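Local coordinates for protein tylactone synthase starter module and modules 1 & 2 (PDB 2Z5L) that probably reduces the beta-keto group of a growing tylosin polyketide with NADPH, setting the chirality of the new hydroxyl, at residues L51-P56 against S111-V116; A144-A149 against L183-E188; A249-A254 against M468-V473; V387-V392 against V428-W433. All coordinates share one frame; numbering follows the deposited sequence.

Overall arrangement
Contacts 1, 2 and 4 are buried, where strands or strand ends lie in parallel beside one another; contact 3 is a surface contact between a loop and a helix end. Contacts 1 and 2 lie in one neighbourhood, with centres 11 Å apart: Ser-111 joins strand 49-54 in contact 1, and its carbonyl probably bonds to Leu-145 of contact 2. Contact 4 belongs to the ketoreductase region, its centre about 25 Å from that of contact 2, and touches contact 3 through Met-468 on Val-387. The chemistry follows place: aliphatic packing in contact 1, a buried aspartate in contact 2, aromatic rings in contact 4, and an arginine with alanines in contact 3.

Contact 1 (L51-P56 against S111-V116); sequences LLVAPP and SLLGLV
The ring of Pro-55 is met on a face and at an edge: Leu-113 CD2 lies over one face, 3.9 Å from Pro-55 CG, while Val-116 CG2 lies near the ring plane, 3.7 Å beyond the same Pro-55 CG. The setting is the C-terminal ends of two parallel strands, 49-54 and 107-111, in a Rossmann-like part of the molecule, probably the structural subdomain that modular ketoreductases carry beside the catalytic one. Val-53 pairs with Ser-111, and the strand bonding closes with Leu-112 N giving a nearly straight bond, 161° at the hydrogen, to Val-53 O. Beyond it the chain turns: Ser-111 OG accepts from Leu-113 N, an ST turn, which suits a serine where strand passes into loop. Proline likewise suits the end of strand 49-54, having no N-H to continue the ladder. In Leu-113, chi1 (-60°) turns the branch toward Pro-55, and the extended chi2 leaves CD2 against its ring; the side chain also packs on Thr-124 and Leu-128 of helix 119-135. Small Ala-54 lets the chains stay close, its CB resting 3.8 Å from CB of Leu-112 and 3.9 Å from CD1 of the same leucine.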
loop_
_atom_site.group_PDB
_atom_site.type_symbol
_atom_site.label_atom_id
_atom_site.label_comp_id
_atom_site.label_asym_id
_atom_site.label_seq_id
_atom_site.Cartn_x
_atom_site.Cartn_y
_atom_site.Cartn_z
ATOM N N LEU A 51 24.637 -11.947 -0.293
ATOM C CA LEU A 51 25.242 -10.630 -0.208
ATOM C C LEU A 51 24.354 -9.813 0.722
ATOM O O LEU A 51 23.229 -9.479 0.365
ATOM C CB LEU A 51 25.281 -9.974 -1.585
ATOM C CG LEU A 51 25.990 -8.617 -1.696
ATOM C CD1 LEU A 51 27.495 -8.791 -1.569
ATOM C CD2 LEU A 51 25.668 -7.993 -3.060
ATOM N N LEU A 52 24.846 -9.519 1.921
ATOM C CA LEU A 52 24.071 -8.718 2.861
ATOM C C LEU A 52 24.341 -7.251 2.584
ATOM O O LEU A 52 25.469 -6.796 2.754
ATOM C CB LEU A 52 24.469 -9.014 4.299
ATOM C CG LEU A 52 24.451 -10.470 4.739
ATOM C CD1 LEU A 52 24.869 -10.536 6.192
ATOM C CD2 LEU A 52 23.066 -11.074 4.541
ATOM N N VAL A 53 23.305 -6.526 2.157
ATOM C CA VAL A 53 23.397 -5.094 1.865
ATOM C C VAL A 53 22.802 -4.348 3.051
ATOM O O VAL A 53 21.664 -4.599 3.438
ATOM C CB VAL A 53 22.586 -4.713 0.614
ATOM C CG1 VAL A 53 22.804 -3.246 0.287
ATOM C CG2 VAL A 53 22.991 -5.597 -0.565
ATOM N N ALA A 54 23.565 -3.426 3.623
ATOM C CA ALA A 54 23.077 -2.676 4.771
ATOM C C ALA A 54 23.604 -1.246 4.819
ATOM O O ALA A 54 24.663 -0.953 4.257
ATOM C CB ALA A 54 23.466 -3.401 6.045
ATOM N N PRO A 55 22.874 -0.340 5.501
ATOM C CA PRO A 55 23.271 1.066 5.631
ATOM C C PRO A 55 24.576 1.159 6.410
ATOM O O PRO A 55 24.909 0.262 7.167
ATOM C CB PRO A 55 22.117 1.691 6.406
ATOM C CG PRO A 55 20.967 0.825 6.079
ATOM C CD PRO A 55 21.556 -0.560 6.111
ATOM N N PRO A 56 25.313 2.265 6.249
ATOM C CA PRO A 56 26.590 2.492 6.929
ATOM C C PRO A 56 26.554 2.125 8.409
ATOM O O PRO A 56 25.954 2.831 9.221
ATOM C CB PRO A 56 26.833 3.979 6.703
ATOM C CG PRO A 56 26.200 4.212 5.370
ATOM C CD PRO A 56 24.903 3.472 5.506
ATOM N N SER A 111 18.752 -7.560 1.559
ATOM C CA SER A 111 18.786 -6.137 1.884
ATOM C C SER A 111 18.291 -5.786 3.283
ATOM O O SER A 111 17.195 -6.176 3.689
ATOM C CB SER A 111 17.951 -5.354 0.864
ATOM O OG SER A 111 17.825 -3.997 1.237
ATOM N N LEU A 112 19.112 -5.043 4.011
ATOM C CA LEU A 112 18.757 -4.600 5.342
ATOM C C LEU A 112 18.397 -3.111 5.292
ATOM O O LEU A 112 18.161 -2.481 6.325
ATOM C CB LEU A 112 19.930 -4.826 6.304
ATOM C CG LEU A 112 20.286 -6.306 6.529
ATOM C CD1 LEU A 112 21.497 -6.428 7.457
ATOM C CD2 LEU A 112 19.085 -7.032 7.125
ATOM N N LEU A 113 18.328 -2.546 4.091
ATOM C CA LEU A 113 18.009 -1.130 3.962
ATOM C C LEU A 113 16.651 -0.800 4.568
ATOM O O LEU A 113 16.448 0.298 5.083
ATOM C CB LEU A 113 18.021 -0.707 2.494
ATOM C CG LEU A 113 19.338 -0.890 1.737
ATOM C CD1 LEU A 113 19.109 -0.527 0.299
ATOM C CD2 LEU A 113 20.451 -0.024 2.357
ATOM N N GLY A 114 15.731 -1.760 4.524
ATOM C CA GLY A 114 14.400 -1.532 5.061
ATOM C C GLY A 114 14.295 -1.458 6.574
ATOM O O GLY A 114 13.229 -1.150 7.106
ATOM N N LEU A 115 15.383 -1.739 7.283
ATOM C CA LEU A 115 15.345 -1.678 8.747
ATOM C C LEU A 115 15.424 -0.238 9.242
ATOM O O LEU A 115 15.261 0.038 10.438
ATOM C CB LEU A 115 16.480 -2.512 9.350
ATOM C CG LEU A 115 16.357 -4.029 9.088
ATOM C CD1 LEU A 115 17.524 -4.774 9.727
ATOM C CD2 LEU A 115 15.053 -4.543 9.640
ATOM N N VAL A 116 15.678 0.681 8.318
ATOM C CA VAL A 116 15.754 2.101 8.657
ATOM C C VAL A 116 14.376 2.716 8.435
ATOM O O VAL A 116 13.893 2.767 7.310
ATOM C CB VAL A 116 16.776 2.851 7.783
ATOM C CG1 VAL A 116 16.730 4.342 8.102
ATOM C CG2 VAL A 116 18.171 2.301 8.025
#

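Contact 2 (A144-A149 against L183-E188); sequences ALTRRA and LIDLPE
Thr-146 and Asp-185, neighbours on adjacent parallel strands, cross their side chains at about a right angle, so that Thr-146 OG1 donates to the anti lone pair of Asp-185 OD1 at 2.6 Å. The same oxygen takes a second bond, from Ala-149 N at 3.1 Å on its syn side, 26° out of the carboxylate plane. Aspartate fits here because one buried oxygen can tie the neighbouring strand to the turn that follows it. Leu-145 and Ile-184 sit on the other face, side by side and pointing the same way, with Leu-145 CD2 tightly packed at 3.4 Å from Ile-184 CB. Toward the surface, Arg-147 crosses Glu-188, their charged planes 88° apart. The aliphatic part of Arg-147 lies against Glu-188, whose CB sits over one face of the guanidinium; at 4.0 Å from Arg-147 NH1 to Glu-188 OE2, the salt bridge is a long attraction of charges only. Backbone bonds, including Leu-186 N to Thr-146 O at 2.7 Å, complete the ladder. The two strands form a beta-alpha-beta unit with helix 160-175, whose Trp-166 bonds to Thr-146 OG1. Asp-185 OD2 forms a salt bridge with Arg-236 NH2 of strand 232-236, while helix 214-224 covers Ile-184 and Leu-186.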
loop_
_atom_site.group_PDB
_atom_site.type_symbol
_atom_site.label_atom_id
_atom_site.label_comp_id
_atom_site.label_asym_id
_atom_site.label_seq_id
_atom_site.Cartn_x
_atom_site.Cartn_y
_atom_site.Cartn_z
ATOM N N ALA A 144 13.931 -8.422 0.771
ATOM C CA ALA A 144 13.930 -7.222 1.575
ATOM C C ALA A 144 13.468 -7.539 2.987
ATOM O O ALA A 144 12.344 -8.008 3.199
ATOM C CB ALA A 144 13.031 -6.164 0.952
ATOM N N LEU A 145 14.343 -7.290 3.953
ATOM C CA LEU A 145 14.011 -7.527 5.350
ATOM C C LEU A 145 13.491 -6.230 5.937
ATOM O O LEU A 145 13.958 -5.153 5.581
ATOM C CB LEU A 145 15.240 -7.993 6.126
ATOM C CG LEU A 145 15.886 -9.281 5.603
ATOM C CD1 LEU A 145 17.026 -9.674 6.536
ATOM C CD2 LEU A 145 14.865 -10.378 5.512
ATOM N N THR A 146 12.510 -6.335 6.825
ATOM C CA THR A 146 11.925 -5.161 7.466
ATOM C C THR A 146 11.577 -5.496 8.906
ATOM O O THR A 146 11.757 -6.632 9.348
ATOM C CB THR A 146 10.634 -4.711 6.760
ATOM O OG1 THR A 146 9.602 -5.677 6.986
ATOM C CG2 THR A 146 10.867 -4.570 5.261
ATOM N N ARG A 147 11.059 -4.507 9.623
ATOM C CA ARG A 147 10.683 -4.684 11.017
ATOM C C ARG A 147 9.467 -3.835 11.375
ATOM O O ARG A 147 9.459 -2.619 11.157
ATOM C CB ARG A 147 11.837 -4.281 11.922
ATOM C CG ARG A 147 12.352 -2.887 11.624
ATOM C CD ARG A 147 12.803 -2.190 12.887
ATOM N NE ARG A 147 11.687 -1.980 13.802
ATOM C CZ ARG A 147 11.784 -1.348 14.967
ATOM N NH1 ARG A 147 12.953 -0.863 15.363
ATOM N NH2 ARG A 147 10.709 -1.200 15.735
ATOM N N ARG A 148 8.455 -4.478 11.949
ATOM C CA ARG A 148 7.234 -3.789 12.345
ATOM C C ARG A 148 6.516 -3.236 11.115
ATOM O O ARG A 148 5.711 -2.307 11.212
ATOM C CB ARG A 148 7.555 -2.656 13.342
ATOM C CG ARG A 148 7.295 -3.017 14.812
ATOM C CD ARG A 148 7.807 -1.962 15.798
ATOM N NE ARG A 148 7.281 -0.624 15.538
ATOM C CZ ARG A 148 6.005 -0.273 15.656
ATOM N NH1 ARG A 148 5.637 0.977 15.387
ATOM N NH2 ARG A 148 5.100 -1.166 16.042
ATOM N N ALA A 149 6.808 -3.820 9.956
ATOM C CA ALA A 149 6.183 -3.389 8.712
ATOM C C ALA A 149 4.702 -3.753 8.711
ATOM O O ALA A 149 3.867 -3.007 8.197
ATOM C CB ALA A 149 6.876 -4.041 7.520
ATOM N N LEU A 183 9.787 -10.723 0.771
ATOM C CA LEU A 183 9.800 -9.814 1.923
ATOM C C LEU A 183 9.714 -10.630 3.214
ATOM O O LEU A 183 8.913 -11.555 3.310
ATOM C CB LEU A 183 8.595 -8.864 1.856
ATOM C CG LEU A 183 8.573 -7.789 0.757
ATOM C CD1 LEU A 183 7.158 -7.595 0.221
ATOM C CD2 LEU A 183 9.127 -6.493 1.343
ATOM N N ILE A 184 10.534 -10.287 4.200
ATOM C CA ILE A 184 10.532 -10.993 5.474
ATOM C C ILE A 184 10.529 -9.974 6.612
ATOM O O ILE A 184 11.426 -9.135 6.700
ATOM C CB ILE A 184 11.784 -11.869 5.617
ATOM C CG1 ILE A 184 11.852 -12.882 4.473
ATOM C CG2 ILE A 184 11.772 -12.572 6.963
ATOM C CD1 ILE A 184 13.187 -13.654 4.404
ATOM N N ASP A 185 9.530 -10.048 7.488
ATOM C CA ASP A 185 9.429 -9.101 8.599
ATOM C C ASP A 185 10.032 -9.663 9.893
ATOM O O ASP A 185 9.548 -10.655 10.436
ATOM C CB ASP A 185 7.961 -8.724 8.825
ATOM C CG ASP A 185 7.805 -7.434 9.596
ATOM O OD1 ASP A 185 8.305 -6.384 9.128
ATOM O OD2 ASP A 185 7.173 -7.463 10.669
ATOM N N LEU A 186 11.082 -9.014 10.384
ATOM C CA LEU A 186 11.746 -9.463 11.595
ATOM C C LEU A 186 11.092 -8.947 12.870
ATOM O O LEU A 186 10.429 -7.910 12.871
ATOM C CB LEU A 186 13.224 -9.058 11.569
ATOM C CG LEU A 186 14.023 -9.650 10.410
ATOM C CD1 LEU A 186 15.493 -9.341 10.601
ATOM C CD2 LEU A 186 13.800 -11.158 10.334
ATOM N N PRO A 187 11.257 -9.691 13.978
ATOM C CA PRO A 187 10.710 -9.358 15.296
ATOM C C PRO A 187 11.180 -8.001 15.815
ATOM O O PRO A 187 10.367 -7.129 16.122
ATOM C CB PRO A 187 11.208 -10.505 16.167
ATOM C CG PRO A 187 11.213 -11.661 15.214
ATOM C CD PRO A 187 11.822 -11.056 13.977
ATOM N N GLU A 188 12.496 -7.838 15.910
ATOM C CA GLU A 188 13.094 -6.599 16.402
ATOM C C GLU A 188 12.568 -6.216 17.780
ATOM O O GLU A 188 12.810 -6.924 18.756
ATOM C CB GLU A 188 12.840 -5.454 15.417
ATOM C CG GLU A 188 13.882 -5.335 14.309
ATOM C CD GLU A 188 15.232 -4.871 14.823
ATOM O OE1 GLU A 188 15.901 -5.651 15.537
ATOM O OE2 GLU A 188 15.621 -3.718 14.524
#

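Contact 3 (A249-A254 against M468-V473); sequences AAAGAA and MGRNDV
Arg-470 lies along the backbone of the 249-254 loop, with Ala-249 CB over one face of its guanidinium, 3.4 Å from NH2. The last turn of helix 457-470 brings it there, a helix ended by a Schellman motif in which Asn-471, with positive phi, is the C-prime residue; asparagine accepts that conformation more readily than most residues. Arg-470 NH1 reaches Ala-250 O at 2.7 Å, but the bond is weak, bent to 117° at the hydrogen. The aliphatic part of the arginine is used too: its CD packs 3.5 Å from Ala-251 CA. The bend at chi3 (45°) brings the guanidinium back toward Ala-250 O. Alanines suit the loop, as their short side chains let the arginine lie close to the main chain. Glycine suits position 469, where a beta carbon would run into Ala-254 C; Gly-469 CA lies 4.1 Å from Ala-254 CB. Further out, a type II' turn from Ala-251 to Ala-254 shapes the loop, Gly-252 taking the positive phi, and Asp-25 bonds to the amides of Ala-251 and Gly-252. Arg-28 binds Ala-249 O and pairs with Asp-472 OD2; it also comes close to Arg-470, like charges that Asp-472 probably offsets. Arg-470 NE meets Asp-472 OD1 at 3.4 Å, a salt bridge whose hydrogen bond is weak.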
loop_
_atom_site.group_PDB
_atom_site.type_symbol
_atom_site.label_atom_id
_atom_site.label_comp_id
_atom_site.label_asym_id
_atom_site.label_seq_id
_atom_site.Cartn_x
_atom_site.Cartn_y
_atom_site.Cartn_z
ATOM N N ALA A 249 -15.686 -10.641 6.404
ATOM C CA ALA A 249 -17.048 -10.879 6.854
ATOM C C ALA A 249 -18.047 -10.100 5.999
ATOM O O ALA A 249 -17.664 -9.431 5.035
ATOM C CB ALA A 249 -17.177 -10.479 8.318
ATOM N N ALA A 250 -19.329 -10.189 6.340
ATOM C CA ALA A 250 -20.349 -9.465 5.582
ATOM C C ALA A 250 -20.637 -8.129 6.246
ATOM O O ALA A 250 -20.373 -7.945 7.434
ATOM C CB ALA A 250 -21.631 -10.292 5.482
ATOM N N ALA A 251 -21.165 -7.195 5.463
ATOM C CA ALA A 251 -21.511 -5.867 5.955
ATOM C C ALA A 251 -22.988 -5.880 6.331
ATOM O O ALA A 251 -23.416 -5.176 7.243
ATOM C CB ALA A 251 -21.257 -4.826 4.876
ATOM N N GLY A 252 -23.755 -6.694 5.614
ATOM C CA GLY A 252 -25.174 -6.805 5.875
ATOM C C GLY A 252 -25.918 -5.487 5.807
ATOM O O GLY A 252 -25.683 -4.673 4.914
ATOM N N ALA A 253 -26.817 -5.279 6.764
ATOM C CA ALA A 253 -27.623 -4.063 6.830
ATOM C C ALA A 253 -26.840 -2.898 7.412
ATOM O O ALA A 253 -27.332 -1.772 7.457
ATOM C CB ALA A 253 -28.875 -4.318 7.669
ATOM N N ALA A 254 -25.621 -3.172 7.865
ATOM C CA ALA A 254 -24.793 -2.129 8.451
ATOM C C ALA A 254 -24.559 -1.006 7.449
ATOM O O ALA A 254 -24.276 -1.255 6.279
ATOM C CB ALA A 254 -23.458 -2.714 8.907
ATOM N N MET A 468 -18.102 1.109 6.634
ATOM C CA MET A 468 -18.075 2.098 7.709
ATOM C C MET A 468 -19.024 1.701 8.837
ATOM O O MET A 468 -18.818 2.062 9.999
ATOM C CB MET A 468 -18.434 3.489 7.165
ATOM C CG MET A 468 -17.317 4.158 6.374
ATOM S SD MET A 468 -17.891 5.734 5.664
ATOM C CE MET A 468 -17.521 6.870 7.039
ATOM N N GLY A 469 -20.060 0.948 8.488
ATOM C CA GLY A 469 -20.999 0.489 9.495
ATOM C C GLY A 469 -20.310 -0.537 10.386
ATOM O O GLY A 469 -20.361 -0.439 11.606
ATOM N N ARG A 470 -19.659 -1.520 9.766
ATOM C CA ARG A 470 -18.958 -2.568 10.497
ATOM C C ARG A 470 -17.817 -1.983 11.321
ATOM O O ARG A 470 -17.280 -2.638 12.222
ATOM C CB ARG A 470 -18.373 -3.595 9.531
ATOM C CG ARG A 470 -19.395 -4.407 8.762
ATOM C CD ARG A 470 -18.677 -5.429 7.907
ATOM N NE ARG A 470 -17.623 -6.109 8.670
ATOM C CZ ARG A 470 -17.840 -7.085 9.550
ATOM N NH1 ARG A 470 -19.078 -7.508 9.779
ATOM N NH2 ARG A 470 -16.823 -7.637 10.203
ATOM N N ASN A 471 -17.462 -0.747 10.989
ATOM C CA ASN A 471 -16.376 -0.016 11.615
ATOM C C ASN A 471 -15.043 -0.676 11.272
ATOM O O ASN A 471 -14.179 -0.824 12.131
ATOM C CB ASN A 471 -16.537 0.041 13.131
ATOM C CG ASN A 471 -16.248 1.423 13.685
ATOM O OD1 ASN A 471 -15.122 1.707 14.123
ATOM N ND2 ASN A 471 -17.263 2.287 13.688
ATOM N N ASP A 472 -14.886 -1.077 10.015
ATOM C CA ASP A 472 -13.656 -1.712 9.572
ATOM C C ASP A 472 -12.448 -0.794 9.732
ATOM O O ASP A 472 -12.583 0.432 9.791
ATOM C CB ASP A 472 -13.744 -2.108 8.091
ATOM C CG ASP A 472 -14.818 -3.127 7.809
ATOM O OD1 ASP A 472 -14.816 -4.211 8.438
ATOM O OD2 ASP A 472 -15.659 -2.850 6.930
ATOM N N VAL A 473 -11.268 -1.410 9.805
ATOM C CA VAL A 473 -10.007 -0.687 9.900
ATOM C C VAL A 473 -9.439 -0.721 8.482
ATOM O O VAL A 473 -9.167 0.321 7.888
ATOM C CB VAL A 473 -9.037 -1.367 10.897
ATOM C CG1 VAL A 473 -7.647 -0.746 10.788
ATOM C CG2 VAL A 473 -9.567 -1.189 12.329
#

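Contact 4 (V387-V392 against V428-W433); sequences VLFSSV and VAWGLW
Backbone bonds join Leu-388 and Val-428 first, in a parallel ladder whose donors alternate between strands 386-391 and 426-430. Val-428 N gives to Leu-388 O at 3.1 Å, Ser-390 N to Val-428 O at 2.7 Å, and Val-392 N to Trp-430 O also at 2.7 Å, whereas the bond from Trp-430 N to Ser-390 O is weak. The segment axes diverge by 45°, a strong twist. Aromatic packing covers the face bearing Phe-389, Val-428 and Trp-430. The Phe-389 and Trp-430 planes are 25° apart but slid, with Phe-389 CD2 at 3.3 Å from Trp-430 NE1 and little overlap. Val-428 CG1 lies over one face of the indole and Trp-433 NE1 over the opposite one, while Trp-433 CZ2 comes to the edge of the Phe-389 ring. Small Ser-390 and Ala-429 share the other face. Among polar side chains, Ser-390 OG, anti to the backbone N (chi1 -172°), bonds to Asp-412 of helix 402-419. Ser-391, on the ring-bearing face at the strand's C-terminal end, bonds through OG to Thr-393. The strands and that helix make a beta-alpha-beta unit of the Rossmann fold. The rings thus bury an apolar layer under helix 457-470, while Ser-391 lies beside Tyr-404, a placement consistent with the serine-tyrosine pair of short-chain dehydrogenases.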
loop_
_atom_site.group_PDB
_atom_site.type_symbol
_atom_site.label_atom_id
_atom_site.label_comp_id
_atom_site.label_asym_id
_atom_site.label_seq_id
_atom_site.Cartn_x
_atom_site.Cartn_y
_atom_site.Cartn_z
ATOM N N VAL A 387 -11.921 8.523 6.704
ATOM C CA VAL A 387 -11.909 7.559 5.619
ATOM C C VAL A 387 -10.822 7.791 4.583
ATOM O O VAL A 387 -10.720 8.869 3.984
ATOM C CB VAL A 387 -13.274 7.559 4.915
ATOM C CG1 VAL A 387 -13.393 6.361 4.001
ATOM C CG2 VAL A 387 -14.375 7.554 5.953
ATOM N N LEU A 388 -10.010 6.767 4.361
ATOM C CA LEU A 388 -8.945 6.877 3.385
ATOM C C LEU A 388 -9.259 5.957 2.225
ATOM O O LEU A 388 -9.631 4.790 2.415
ATOM C CB LEU A 388 -7.590 6.523 4.013
ATOM C CG LEU A 388 -7.178 7.308 5.273
ATOM C CD1 LEU A 388 -5.864 6.774 5.782
ATOM C CD2 LEU A 388 -7.053 8.803 4.982
ATOM N N PHE A 389 -9.139 6.504 1.021
ATOM C CA PHE A 389 -9.394 5.747 -0.206
ATOM C C PHE A 389 -8.082 5.177 -0.703
ATOM O O PHE A 389 -7.271 5.873 -1.305
ATOM C CB PHE A 389 -10.009 6.653 -1.276
ATOM C CG PHE A 389 -11.465 6.905 -1.070
ATOM C CD1 PHE A 389 -11.908 7.567 0.070
ATOM C CD2 PHE A 389 -12.398 6.476 -2.003
ATOM C CE1 PHE A 389 -13.265 7.801 0.280
ATOM C CE2 PHE A 389 -13.755 6.707 -1.800
ATOM C CZ PHE A 389 -14.189 7.374 -0.652
ATOM N N SER A 390 -7.882 3.897 -0.421
ATOM C CA SER A 390 -6.688 3.199 -0.826
ATOM C C SER A 390 -6.974 2.518 -2.165
ATOM O O SER A 390 -7.987 2.783 -2.809
ATOM C CB SER A 390 -6.305 2.171 0.249
ATOM O OG SER A 390 -5.045 1.603 -0.017
ATOM N N SER A 391 -6.066 1.641 -2.567
ATOM C CA SER A 391 -6.161 0.896 -3.815
ATOM C C SER A 391 -5.693 -0.536 -3.548
ATOM O O SER A 391 -4.818 -0.766 -2.707
ATOM C CB SER A 391 -5.260 1.537 -4.876
ATOM O OG SER A 391 -5.252 0.760 -6.064
ATOM N N VAL A 392 -6.269 -1.486 -4.277
ATOM C CA VAL A 392 -5.908 -2.895 -4.137
ATOM C C VAL A 392 -4.458 -3.088 -4.596
ATOM O O VAL A 392 -3.815 -4.096 -4.282
ATOM C CB VAL A 392 -6.835 -3.797 -4.988
ATOM C CG1 VAL A 392 -6.569 -3.561 -6.458
ATOM C CG2 VAL A 392 -6.631 -5.260 -4.618
ATOM N N VAL A 428 -10.033 1.748 2.831
ATOM C CA VAL A 428 -10.562 0.790 1.862
ATOM C C VAL A 428 -9.687 0.696 0.615
ATOM O O VAL A 428 -9.454 1.691 -0.062
ATOM C CB VAL A 428 -11.995 1.168 1.429
ATOM C CG1 VAL A 428 -12.575 0.066 0.567
ATOM C CG2 VAL A 428 -12.871 1.403 2.652
ATOM N N ALA A 429 -9.211 -0.511 0.327
ATOM C CA ALA A 429 -8.371 -0.763 -0.838
ATOM C C ALA A 429 -9.281 -1.083 -2.024
ATOM O O ALA A 429 -9.617 -2.241 -2.280
ATOM C CB ALA A 429 -7.418 -1.932 -0.562
ATOM N N TRP A 430 -9.667 -0.042 -2.754
ATOM C CA TRP A 430 -10.573 -0.189 -3.880
ATOM C C TRP A 430 -10.000 -0.934 -5.068
ATOM O O TRP A 430 -8.785 -1.061 -5.227
ATOM C CB TRP A 430 -11.069 1.188 -4.336
ATOM C CG TRP A 430 -11.849 1.912 -3.284
ATOM C CD1 TRP A 430 -11.375 2.858 -2.411
ATOM C CD2 TRP A 430 -13.215 1.679 -2.912
ATOM N NE1 TRP A 430 -12.357 3.212 -1.521
ATOM C CE2 TRP A 430 -13.490 2.501 -1.797
ATOM C CE3 TRP A 430 -14.223 0.842 -3.400
ATOM C CZ2 TRP A 430 -14.734 2.522 -1.168
ATOM C CZ3 TRP A 430 -15.477 0.860 -2.769
ATOM C CH2 TRP A 430 -15.712 1.688 -1.662
ATOM N N GLY A 431 -10.911 -1.437 -5.888
ATOM C CA GLY A 431 -10.548 -2.138 -7.102
ATOM C C GLY A 431 -10.871 -1.131 -8.182
ATOM O O GLY A 431 -10.883 0.068 -7.902
ATOM N N LEU A 432 -11.141 -1.595 -9.395
ATOM C CA LEU A 432 -11.478 -0.699 -10.500
ATOM C C LEU A 432 -12.818 -0.014 -10.276
ATOM O O LEU A 432 -13.802 -0.672 -9.933
ATOM C CB LEU A 432 -11.539 -1.479 -11.809
ATOM C CG LEU A 432 -10.236 -2.139 -12.252
ATOM C CD1 LEU A 432 -10.477 -3.004 -13.503
ATOM C CD2 LEU A 432 -9.230 -1.054 -12.536
ATOM N N TRP A 433 -12.855 1.303 -10.482
ATOM C CA TRP A 433 -14.083 2.082 -10.306
ATOM C C TRP A 433 -14.903 2.281 -11.571
ATOM O O TRP A 433 -14.409 2.791 -12.580
ATOM C CB TRP A 433 -13.778 3.457 -9.712
ATOM C CG TRP A 433 -13.849 3.480 -8.219
ATOM C CD1 TRP A 433 -13.014 2.840 -7.350
ATOM C CD2 TRP A 433 -14.825 4.156 -7.418
ATOM N NE1 TRP A 433 -13.408 3.077 -6.054
ATOM C CE2 TRP A 433 -14.518 3.880 -6.066
ATOM C CE3 TRP A 433 -15.931 4.967 -7.709
ATOM C CZ2 TRP A 433 -15.272 4.385 -5.009
ATOM C CZ3 TRP A 433 -16.682 5.469 -6.654
ATOM C CH2 TRP A 433 -16.349 5.174 -5.319
#